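Local atomic coordinates of P450 epoxidase (Sorangium cellulosum, PDB entry 1Q5D), a protein that belongs to the cytochrome P450 family and has its mainly helical fold, holding an iron protoporphyrin IX in a buried pocket. Residues F297-R302 and L328-A333; R34-T39 and V51-H56; T259-A264 and P401-I406. One frame throughout, in Å; residues are numbered along the deposited sequence.

Contact 1 (F297-R302 and L328-A333); sequences FDNILR and LLIPSA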
loop_
_atom_site.group_PDB
_atom_site.type_symbol
_atom_site.label_atom_id
_atom_site.label_comp_id
_atom_site.label_asym_id
_atom_site.label_seq_id
_atom_site.Cartn_x
_atom_site.Cartn_y
_atom_site.Cartn_z
ATOM N N PHE A 297 5.756 10.353 8.788
ATOM C CA PHE A 297 5.867 10.359 10.240
ATOM C C PHE A 297 5.435 9.013 10.825
ATOM O O PHE A 297 6.054 8.508 11.778
ATOM C CB PHE A 297 4.975 11.454 10.832
ATOM C CG PHE A 297 4.798 11.365 12.330
ATOM C CD1 PHE A 297 5.863 11.602 13.183
ATOM C CD2 PHE A 297 3.558 11.085 12.884
ATOM C CE1 PHE A 297 5.709 11.528 14.556
ATOM C CE2 PHE A 297 3.395 11.017 14.258
ATOM C CZ PHE A 297 4.465 11.242 15.100
ATOM N N ASP A 298 4.393 8.436 10.241
ATOM C CA ASP A 298 3.784 7.226 10.805
ATOM C C ASP A 298 3.497 6.209 9.722
ATOM O O ASP A 298 2.336 5.878 9.453
ATOM C CB ASP A 298 2.495 7.611 11.522
ATOM C CG ASP A 298 2.095 6.616 12.596
ATOM O OD1 ASP A 298 2.864 5.681 12.919
ATOM O OD2 ASP A 298 0.999 6.725 13.170
ATOM N N ASN A 299 4.554 5.722 9.089
ATOM C CA ASN A 299 4.404 4.888 7.924
ATOM C C ASN A 299 3.607 3.637 8.254
ATOM O O ASN A 299 3.833 3.004 9.305
ATOM C CB ASN A 299 5.765 4.478 7.379
ATOM C CG ASN A 299 5.653 3.810 6.038
ATOM O OD1 ASN A 299 5.754 2.573 5.928
ATOM N ND2 ASN A 299 5.433 4.622 4.990
ATOM N N ILE A 300 2.689 3.290 7.355
ATOM C CA ILE A 300 1.774 2.160 7.553
ATOM C C ILE A 300 2.407 0.776 7.422
ATOM O O ILE A 300 1.763 -0.241 7.769
ATOM C CB ILE A 300 0.594 2.227 6.540
ATOM C CG1 ILE A 300 1.129 2.103 5.106
ATOM C CG2 ILE A 300 -0.284 3.462 6.795
ATOM C CD1 ILE A 300 0.064 1.873 4.000
ATOM N N LEU A 301 3.619 0.710 6.891
ATOM C CA LEU A 301 4.283 -0.577 6.698
ATOM C C LEU A 301 4.858 -1.079 8.019
ATOM O O LEU A 301 5.503 -0.323 8.742
ATOM C CB LEU A 301 5.404 -0.488 5.667
ATOM C CG LEU A 301 4.943 -0.225 4.228
ATOM C CD1 LEU A 301 6.112 -0.132 3.236
ATOM C CD2 LEU A 301 3.977 -1.357 3.837
ATOM N N ARG A 302 4.604 -2.352 8.318
ATOM C CA ARG A 302 5.131 -3.008 9.535
ATOM C C ARG A 302 6.644 -3.112 9.489
ATOM O O ARG A 302 7.347 -2.801 10.462
ATOM C CB ARG A 302 4.554 -4.426 9.632
ATOM C CG ARG A 302 4.950 -5.188 10.917
ATOM C CD ARG A 302 4.192 -6.510 11.083
ATOM N NE ARG A 302 2.769 -6.260 11.226
ATOM C CZ ARG A 302 2.154 -6.035 12.384
ATOM N NH1 ARG A 302 2.830 -6.054 13.534
ATOM N NH2 ARG A 302 0.848 -5.803 12.388
ATOM N N LEU A 328 13.983 -3.413 3.449
ATOM C CA LEU A 328 14.193 -1.982 3.602
ATOM C C LEU A 328 13.252 -1.547 4.695
ATOM O O LEU A 328 12.045 -1.596 4.495
ATOM C CB LEU A 328 13.820 -1.281 2.288
ATOM C CG LEU A 328 14.869 -1.319 1.179
ATOM C CD1 LEU A 328 15.576 -2.657 1.053
ATOM C CD2 LEU A 328 14.309 -0.886 -0.172
ATOM N N LEU A 329 13.782 -1.167 5.861
ATOM C CA LEU A 329 12.943 -0.821 7.018
ATOM C C LEU A 329 12.357 0.585 6.901
ATOM O O LEU A 329 12.850 1.524 7.522
ATOM C CB LEU A 329 13.711 -0.989 8.345
ATOM C CG LEU A 329 12.925 -0.967 9.658
ATOM C CD1 LEU A 329 11.761 -1.999 9.689
ATOM C CD2 LEU A 329 13.854 -1.171 10.887
ATOM N N ILE A 330 11.268 0.705 6.137
ATOM C CA ILE A 330 10.710 2.007 5.773
ATOM C C ILE A 330 10.328 2.935 6.915
ATOM O O ILE A 330 10.687 4.102 6.878
ATOM C CB ILE A 330 9.515 1.858 4.784
ATOM C CG1 ILE A 330 9.929 1.106 3.513
ATOM C CG2 ILE A 330 8.896 3.209 4.475
ATOM C CD1 ILE A 330 11.080 1.694 2.761
ATOM N N PRO A 331 9.579 2.462 7.912
ATOM C CA PRO A 331 9.182 3.335 9.019
ATOM C C PRO A 331 10.390 3.852 9.789
ATOM O O PRO A 331 10.295 4.899 10.409
ATOM C CB PRO A 331 8.340 2.421 9.921
ATOM C CG PRO A 331 7.973 1.298 9.064
ATOM C CD PRO A 331 9.051 1.095 8.062
ATOM N N SER A 332 11.497 3.124 9.726
ATOM C CA SER A 332 12.730 3.537 10.384
ATOM C C SER A 332 13.471 4.597 9.569
ATOM O O SER A 332 13.825 5.660 10.080
ATOM C CB SER A 332 13.658 2.342 10.586
ATOM O OG SER A 332 14.886 2.778 11.185
ATOM N N ALA A 333 13.706 4.290 8.307
ATOM C CA ALA A 333 14.375 5.223 7.410
ATOM C C ALA A 333 13.645 6.573 7.427
ATOM O O ALA A 333 14.271 7.625 7.300
ATOM C CB ALA A 333 14.417 4.631 5.985
HETATM O O HOH W 1 7.552 6.480 9.633
#
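Leu301 O lies just 3.0 Å from Pro331 CG and is buried without a hydrogen-bond partner in the model, so the carbonyl oxygen meets the ring methylene CG in place of a polar group. Beside it, Asn299 has its CG anti to the backbone N (chi1 -170°), which sets the amide between the two segments: OD1 accepts from Leu301 N at 3.0 Å, while Ile330 CG2 packs on the amide, 3.5 Å from OD1. The donor sits well above the carbonyl plane, 53° out of it. This Asx turn holds the amide while ND2 bonds to Leu295 O. The contact thus fixes the loop that follows the K helix, 287-297, against the start of the short helix 330-333, which follows strand 325-329. Proline suits the first turn of that helix, where its missing N-H costs nothing. Leu301 CD1 meets Ile330 CG1 at 4.0 Å, two branched aliphatic side chains in contact; the same leucine side chain touches the bound EPB. A single water joins the backbones, donating to Pro331 O and accepting from Asn299 N at 3.1 Å.

Contact 2 (R34-T39 and V51-H56); sequences RLREAT and VLTRYH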
loop_
_atom_site.group_PDB
_atom_site.type_symbol
_atom_site.label_atom_id
_atom_site.label_comp_id
_atom_site.label_asym_id
_atom_site.label_seq_id
_atom_site.Cartn_x
_atom_site.Cartn_y
_atom_site.Cartn_z
ATOM N N ARG A 34 16.099 2.263 18.358
ATOM C CA ARG A 34 17.182 1.510 18.995
ATOM C C ARG A 34 17.986 0.745 17.972
ATOM O O ARG A 34 19.204 0.747 18.023
ATOM C CB ARG A 34 16.649 0.542 20.042
ATOM C CG ARG A 34 16.235 1.207 21.327
ATOM C CD ARG A 34 16.074 0.223 22.481
ATOM N NE ARG A 34 14.709 -0.284 22.548
ATOM C CZ ARG A 34 13.670 0.429 22.971
ATOM N NH1 ARG A 34 13.841 1.684 23.371
ATOM N NH2 ARG A 34 12.457 -0.114 22.995
ATOM N N LEU A 35 17.302 0.085 17.040
ATOM C CA LEU A 35 17.985 -0.615 15.953
ATOM C C LEU A 35 18.761 0.338 15.046
ATOM O O LEU A 35 19.945 0.129 14.790
ATOM C CB LEU A 35 16.990 -1.436 15.115
ATOM C CG LEU A 35 16.418 -2.674 15.826
ATOM C CD1 LEU A 35 15.296 -3.323 15.001
ATOM C CD2 LEU A 35 17.529 -3.674 16.124
ATOM N N ARG A 36 18.081 1.364 14.542
ATOM C CA ARG A 36 18.691 2.309 13.606
ATOM C C ARG A 36 19.971 2.945 14.168
ATOM O O ARG A 36 20.977 3.073 13.475
ATOM C CB ARG A 36 17.674 3.397 13.239
ATOM C CG ARG A 36 18.129 4.361 12.137
ATOM C CD ARG A 36 17.045 5.368 11.711
ATOM N NE ARG A 36 16.615 6.225 12.810
ATOM C CZ ARG A 36 15.488 6.078 13.492
ATOM N NH1 ARG A 36 14.644 5.093 13.192
ATOM N NH2 ARG A 36 15.197 6.910 14.487
ATOM N N GLU A 37 19.917 3.354 15.425
ATOM C CA GLU A 37 21.054 4.025 16.035
ATOM C C GLU A 37 22.233 3.069 16.276
ATOM O O GLU A 37 23.388 3.466 16.163
ATOM C CB GLU A 37 20.621 4.770 17.300
ATOM C CG GLU A 37 20.072 6.156 16.978
ATOM C CD GLU A 37 19.377 6.816 18.149
ATOM O OE1 GLU A 37 18.826 7.927 17.961
ATOM O OE2 GLU A 37 19.382 6.235 19.256
ATOM N N ALA A 38 21.941 1.802 16.551
ATOM C CA ALA A 38 22.994 0.820 16.839
ATOM C C ALA A 38 23.687 0.266 15.586
ATOM O O ALA A 38 24.878 -0.058 15.619
ATOM C CB ALA A 38 22.430 -0.324 17.698
ATOM N N THR A 39 22.957 0.171 14.473
ATOM C CA THR A 39 23.504 -0.464 13.274
ATOM C C THR A 39 22.727 -0.080 12.005
ATOM O O THR A 39 21.518 0.195 12.067
ATOM C CB THR A 39 23.518 -2.000 13.451
ATOM O OG1 THR A 39 24.149 -2.597 12.320
ATOM C CG2 THR A 39 22.090 -2.575 13.410
ATOM N N VAL A 51 18.215 -6.586 7.109
ATOM C CA VAL A 51 17.318 -5.448 7.352
ATOM C C VAL A 51 18.138 -4.161 7.355
ATOM O O VAL A 51 19.090 -4.022 8.141
ATOM C CB VAL A 51 16.589 -5.578 8.701
ATOM C CG1 VAL A 51 15.761 -4.332 9.011
ATOM C CG2 VAL A 51 15.680 -6.817 8.715
ATOM N N LEU A 52 17.780 -3.222 6.483
ATOM C CA LEU A 52 18.454 -1.922 6.444
ATOM C C LEU A 52 17.635 -0.868 7.178
ATOM O O LEU A 52 16.437 -0.681 6.892
ATOM C CB LEU A 52 18.724 -1.504 4.997
ATOM C CG LEU A 52 19.777 -2.347 4.276
ATOM C CD1 LEU A 52 19.677 -2.177 2.772
ATOM C CD2 LEU A 52 21.172 -1.973 4.772
ATOM N N THR A 53 18.287 -0.161 8.104
ATOM C CA THR A 53 17.604 0.742 9.021
ATOM C C THR A 53 17.705 2.239 8.720
ATOM O O THR A 53 16.980 3.012 9.319
ATOM C CB THR A 53 18.135 0.546 10.442
ATOM O OG1 THR A 53 19.563 0.733 10.438
ATOM C CG2 THR A 53 17.938 -0.900 10.915
ATOM N N ARG A 54 18.619 2.655 7.849
ATOM C CA ARG A 54 18.869 4.088 7.689
ATOM C C ARG A 54 18.464 4.641 6.315
ATOM O O ARG A 54 18.584 3.965 5.299
ATOM C CB ARG A 54 20.335 4.407 8.000
ATOM C CG ARG A 54 20.696 4.130 9.461
ATOM C CD ARG A 54 22.204 4.090 9.760
ATOM N NE ARG A 54 22.445 3.654 11.135
ATOM C CZ ARG A 54 23.650 3.486 11.667
ATOM N NH1 ARG A 54 24.740 3.708 10.933
ATOM N NH2 ARG A 54 23.760 3.085 12.929
ATOM N N TYR A 55 17.966 5.872 6.301
ATOM C CA TYR A 55 17.477 6.463 5.053
ATOM C C TYR A 55 18.408 6.277 3.854
ATOM O O TYR A 55 18.004 5.753 2.816
ATOM C CB TYR A 55 17.155 7.949 5.231
ATOM C CG TYR A 55 16.527 8.539 3.992
ATOM C CD1 TYR A 55 15.141 8.666 3.889
ATOM C CD2 TYR A 55 17.315 8.958 2.909
ATOM C CE1 TYR A 55 14.553 9.208 2.751
ATOM C CE2 TYR A 55 16.731 9.500 1.759
ATOM C CZ TYR A 55 15.353 9.628 1.693
ATOM O OH TYR A 55 14.756 10.154 0.560
ATOM N N HIS A 56 19.665 6.692 3.981
ATOM C CA HIS A 56 20.538 6.717 2.803
ATOM C C HIS A 56 20.821 5.342 2.230
ATOM O O HIS A 56 20.928 5.182 1.011
ATOM C CB HIS A 56 21.824 7.497 3.069
ATOM C CG HIS A 56 21.629 8.981 3.009
ATOM N ND1 HIS A 56 21.611 9.779 4.135
ATOM C CD2 HIS A 56 21.396 9.805 1.959
ATOM C CE1 HIS A 56 21.395 11.034 3.778
ATOM N NE2 HIS A 56 21.260 11.077 2.465
#
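Thr53, Arg54 and Arg36 bury the most surface here, and each mixes a polar grip with hydrocarbon packing. Arg54 stretches an extended chain along the end of helix 29-38 and takes hold of a single atom, Arg36 O, side-on: NE and NH2 each donate to this oxygen at 2.8 Å, and it lies within 3° of the guanidinium plane. The residue four on from Arg36 is Pro40, with no N-H to offer; the Arg54 nitrogens fill that role, consistent with the helix ending here. The positive charge also probably suits the C-terminal end of the helix, where carbonyls gather. Thr39 C lies over one face of the guanidinium, toward the rim, 3.3 Å above the plane.

The helix is the A helix of the P450 fold, and Thr53 and Arg54 form the link between strand 49-52 of the main sheet and the B helix, 55-62, with Arg54 at the N-cap position. Thr53 places OG1 between its backbone N and carbonyl carbon (chi1 56°), aimed at Thr39 O, to which it donates at 2.6 Å in the carbonyl plane and on a lone pair; a threonine can do this while its CB and methyl still pack on the helix. Arg36 contributes its aliphatic stem: CG lies 3.3 Å from Thr53 O and 3.7 Å from Arg54 CG. The two arginine chains then part, their guanidinium planes 68° apart, and Arg36 sends NH1 to Ser332 OG, a hydroxyl that is also bonded to Thr53 O.

Contact 3 (T259-A264 and P401-I406); sequences TIYLIA and PAFRNI. With EPB (7,11-dihydroxy-8,8,10,12,16-pentamethyl-3-[1-methyl-2-(2-methyl-thiazol-4-yl)vinyl]-4,17-dioxabicyclo[14.1.0]heptadecane-5,9-dione), chain C.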
loop_
_atom_site.group_PDB
_atom_site.type_symbol
_atom_site.label_atom_id
_atom_site.label_comp_id
_atom_site.label_asym_id
_atom_site.label_seq_id
_atom_site.Cartn_x
_atom_site.Cartn_y
_atom_site.Cartn_z
ATOM N N THR A 259 -4.574 1.966 0.887
ATOM C CA THR A 259 -5.335 3.212 0.962
ATOM C C THR A 259 -6.245 3.288 2.185
ATOM O O THR A 259 -6.465 4.359 2.736
ATOM C CB THR A 259 -6.161 3.415 -0.313
ATOM O OG1 THR A 259 -5.339 3.177 -1.472
ATOM C CG2 THR A 259 -6.580 4.873 -0.425
ATOM N N ILE A 260 -6.799 2.150 2.591
ATOM C CA ILE A 260 -7.606 2.104 3.794
ATOM C C ILE A 260 -6.782 2.629 4.973
ATOM O O ILE A 260 -7.254 3.449 5.782
ATOM C CB ILE A 260 -8.075 0.632 4.061
ATOM C CG1 ILE A 260 -8.965 0.121 2.913
ATOM C CG2 ILE A 260 -8.797 0.520 5.415
ATOM C CD1 ILE A 260 -9.459 -1.332 3.101
ATOM N N TYR A 261 -5.550 2.147 5.090
ATOM C CA TYR A 261 -4.725 2.551 6.230
ATOM C C TYR A 261 -4.255 4.000 6.132
ATOM O O TYR A 261 -4.157 4.688 7.132
ATOM C CB TYR A 261 -3.584 1.563 6.459
ATOM C CG TYR A 261 -4.162 0.196 6.768
ATOM C CD1 TYR A 261 -5.167 0.063 7.706
ATOM C CD2 TYR A 261 -3.752 -0.939 6.079
ATOM C CE1 TYR A 261 -5.730 -1.170 7.985
ATOM C CE2 TYR A 261 -4.318 -2.176 6.346
ATOM C CZ TYR A 261 -5.312 -2.269 7.303
ATOM O OH TYR A 261 -5.884 -3.478 7.593
ATOM N N LEU A 262 -4.003 4.471 4.924
ATOM C CA LEU A 262 -3.672 5.893 4.751
ATOM C C LEU A 262 -4.776 6.796 5.313
ATOM O O LEU A 262 -4.519 7.740 6.105
ATOM C CB LEU A 262 -3.416 6.198 3.270
ATOM C CG LEU A 262 -3.299 7.683 2.891
ATOM C CD1 LEU A 262 -2.193 8.342 3.738
ATOM C CD2 LEU A 262 -2.989 7.829 1.400
ATOM N N ILE A 263 -6.005 6.508 4.900
ATOM C CA ILE A 263 -7.157 7.252 5.355
ATOM C C ILE A 263 -7.292 7.138 6.869
ATOM O O ILE A 263 -7.470 8.144 7.563
ATOM C CB ILE A 263 -8.446 6.753 4.638
ATOM C CG1 ILE A 263 -8.374 7.072 3.138
ATOM C CG2 ILE A 263 -9.677 7.393 5.265
ATOM C CD1 ILE A 263 -9.426 6.392 2.284
ATOM N N ALA A 264 -7.215 5.917 7.392
ATOM C CA ALA A 264 -7.354 5.722 8.836
ATOM C C ALA A 264 -6.228 6.390 9.621
ATOM O O ALA A 264 -6.476 7.080 10.621
ATOM C CB ALA A 264 -7.450 4.222 9.180
ATOM N N PRO A 401 0.816 -9.230 8.032
ATOM C CA PRO A 401 2.243 -9.446 7.763
ATOM C C PRO A 401 2.942 -8.254 7.118
ATOM O O PRO A 401 4.171 -8.139 7.237
ATOM C CB PRO A 401 2.250 -10.630 6.791
ATOM C CG PRO A 401 0.885 -10.662 6.205
ATOM C CD PRO A 401 -0.036 -10.182 7.297
ATOM N N ALA A 402 2.185 -7.383 6.452
ATOM C CA ALA A 402 2.796 -6.241 5.764
ATOM C C ALA A 402 2.486 -4.880 6.386
ATOM O O ALA A 402 3.248 -3.931 6.221
ATOM C CB ALA A 402 2.390 -6.241 4.269
ATOM N N PHE A 403 1.357 -4.764 7.069
ATOM C CA PHE A 403 0.898 -3.471 7.521
ATOM C C PHE A 403 0.757 -3.407 9.021
ATOM O O PHE A 403 0.428 -4.409 9.677
ATOM C CB PHE A 403 -0.479 -3.155 6.916
ATOM C CG PHE A 403 -0.482 -3.089 5.418
ATOM C CD1 PHE A 403 -1.263 -3.967 4.674
ATOM C CD2 PHE A 403 0.259 -2.120 4.756
ATOM C CE1 PHE A 403 -1.278 -3.897 3.292
ATOM C CE2 PHE A 403 0.247 -2.034 3.374
ATOM C CZ PHE A 403 -0.519 -2.929 2.635
ATOM N N ARG A 404 0.962 -2.212 9.554
ATOM C CA ARG A 404 0.545 -1.910 10.903
ATOM C C ARG A 404 -0.966 -1.654 10.817
ATOM O O ARG A 404 -1.417 -0.504 10.883
ATOM C CB ARG A 404 1.290 -0.672 11.434
ATOM C CG ARG A 404 2.829 -0.728 11.312
ATOM C CD ARG A 404 3.544 0.625 11.587
ATOM N NE ARG A 404 2.979 1.260 12.776
ATOM C CZ ARG A 404 2.869 2.570 12.949
ATOM N NH1 ARG A 404 3.309 3.410 12.019
ATOM N NH2 ARG A 404 2.323 3.044 14.058
ATOM N N ASN A 405 -1.741 -2.733 10.659
ATOM C CA ASN A 405 -3.151 -2.616 10.307
ATOM C C ASN A 405 -4.026 -2.178 11.479
ATOM O O ASN A 405 -4.032 -2.816 12.539
ATOM C CB ASN A 405 -3.678 -3.941 9.707
ATOM C CG ASN A 405 -3.513 -5.138 10.657
ATOM O OD1 ASN A 405 -2.458 -5.327 11.267
ATOM N ND2 ASN A 405 -4.574 -5.968 10.765
ATOM N N ILE A 406 -4.751 -1.078 11.298
ATOM C CA ILE A 406 -5.729 -0.655 12.291
ATOM C C ILE A 406 -7.032 -1.396 12.043
ATOM O O ILE A 406 -7.605 -1.320 10.946
ATOM C CB ILE A 406 -5.987 0.864 12.218
ATOM C CG1 ILE A 406 -4.706 1.643 12.498
ATOM C CG2 ILE A 406 -7.045 1.250 13.246
ATOM C CD1 ILE A 406 -4.844 3.178 12.303
HETATM O O16 EPB C . 0.081 -5.558 0.244
HETATM C C51 EPB C . 2.860 -1.665 0.819
HETATM O O41 EPB C . 2.025 -1.153 -1.682
HETATM C C5 EPB C . 2.747 -1.819 -0.654
HETATM C C4 EPB C . 1.583 -2.509 -1.549
HETATM C C16 EPB C . 1.143 -5.924 -0.100
HETATM O O1 EPB C . 1.758 -5.625 -1.306
HETATM C C2 EPB C . 1.073 -4.785 -2.408
HETATM C C3 EPB C . 1.903 -3.452 -2.584
HETATM C C20 EPB C . 1.177 -5.747 -3.660
HETATM C C21 EPB C . 0.240 -6.937 -3.523
HETATM C C22 EPB C . 1.998 -5.507 -4.723
HETATM C C23 EPB C . 2.282 -6.261 -5.945
HETATM N N26 EPB C . 2.282 -7.644 -5.894
HETATM C C25 EPB C . 2.586 -8.180 -7.105
HETATM C C27 EPB C . 2.612 -9.651 -7.253
HETATM C C24 EPB C . 2.613 -5.759 -7.147
HETATM S S1 EPB C . 2.900 -7.020 -8.268
HETATM C C15 EPB C . 2.000 -6.827 0.824
HETATM C C14 EPB C . 2.729 -8.051 0.108
HETATM O O14 EPB C . 1.672 -8.702 -0.578
HETATM C C13 EPB C . 3.635 -9.014 1.058
HETATM C C29 EPB C . 2.692 -9.690 2.115
HETATM C C30 EPB C . 4.207 -10.165 0.234
HETATM C C12 EPB C . 4.776 -8.176 1.867
HETATM O O12 EPB C . 4.792 -8.158 3.139
HETATM C C11 EPB C . 5.926 -7.329 1.194
HETATM C C28 EPB C . 7.220 -7.790 1.908
HETATM C C10 EPB C . 5.416 -5.928 1.030
HETATM O O10 EPB C . 5.357 -5.260 2.329
HETATM C C9 EPB C . 6.383 -5.226 0.096
HETATM C C91 EPB C . 6.336 -5.866 -1.210
HETATM C C8 EPB C . 6.018 -3.829 -0.268
HETATM C C7 EPB C . 4.621 -3.310 0.268
HETATM C C6 EPB C . 3.943 -2.886 -1.141
HETATM O O HOH W 2 -8.382 -3.338 9.294
#
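Tyr261 and Phe403 share one first torsion, with CG beside the backbone N and anti to the carbonyl carbon (chi1 -61° in both), and this points each ring toward the other segment, where they meet. Tyr261 stands on helix 257-272, part of the long helix that runs past the haem in P450s; Phe403 belongs to the loop leading into strand 406-412. Their planes are inclined at 52° with centroids 5.5 Å apart. Phe403 CD1 comes in at the edge of the tyrosine ring, while Tyr261 CD2 lies over a face of the phenylalanine.

Beyond Phe403 the loop runs across the face of Tyr261. Asn405 CA makes a CH-pi contact with the ring, 4.0 Å from its centroid and 22° off the normal, and Asn405 CB is packed 3.1 Å from Tyr261 OH. The asparagine amide leads elsewhere, OD1 accepting from His400 N. A tyrosine suits this buried place because its hydroxyl can end on a water, at the ring's edge and in its plane, that donates to Ile406 O. Ile406 CD1 and Ala264 CB complete the apolar side at 4.2 Å, the small alanine letting loop and helix come close. With the helix backing its ring, Phe403 reaches EPB with the ring's far end, CZ lying 3.6 Å from O16. Next to it, Ala402 CB reaches EPB O12 at 3.3 Å.

Contacts 1 and 3 are fully buried near the middle of the chain, whereas contact 2 lies farther out and is partly exposed. The chemistry follows: contact 2 is held by side-chain donors on carbonyls at and just after the helix end, while the inner two have no direct hydrogen bond between their segments and rely on packing, aliphatic in contact 1 and largely aromatic in contact 3, with one bridging water each. Contacts 1 and 2 share the main sheet, where strands 49-52 and 325-329 are neighbours. Contacts 1 and 3 join through the salt bridge Asp298–Arg404 and through backbone pairing of Ile300 with Arg404; both also offer side chains to EPB. Contacts 2 and 3 do not touch, contact 1 lying against each.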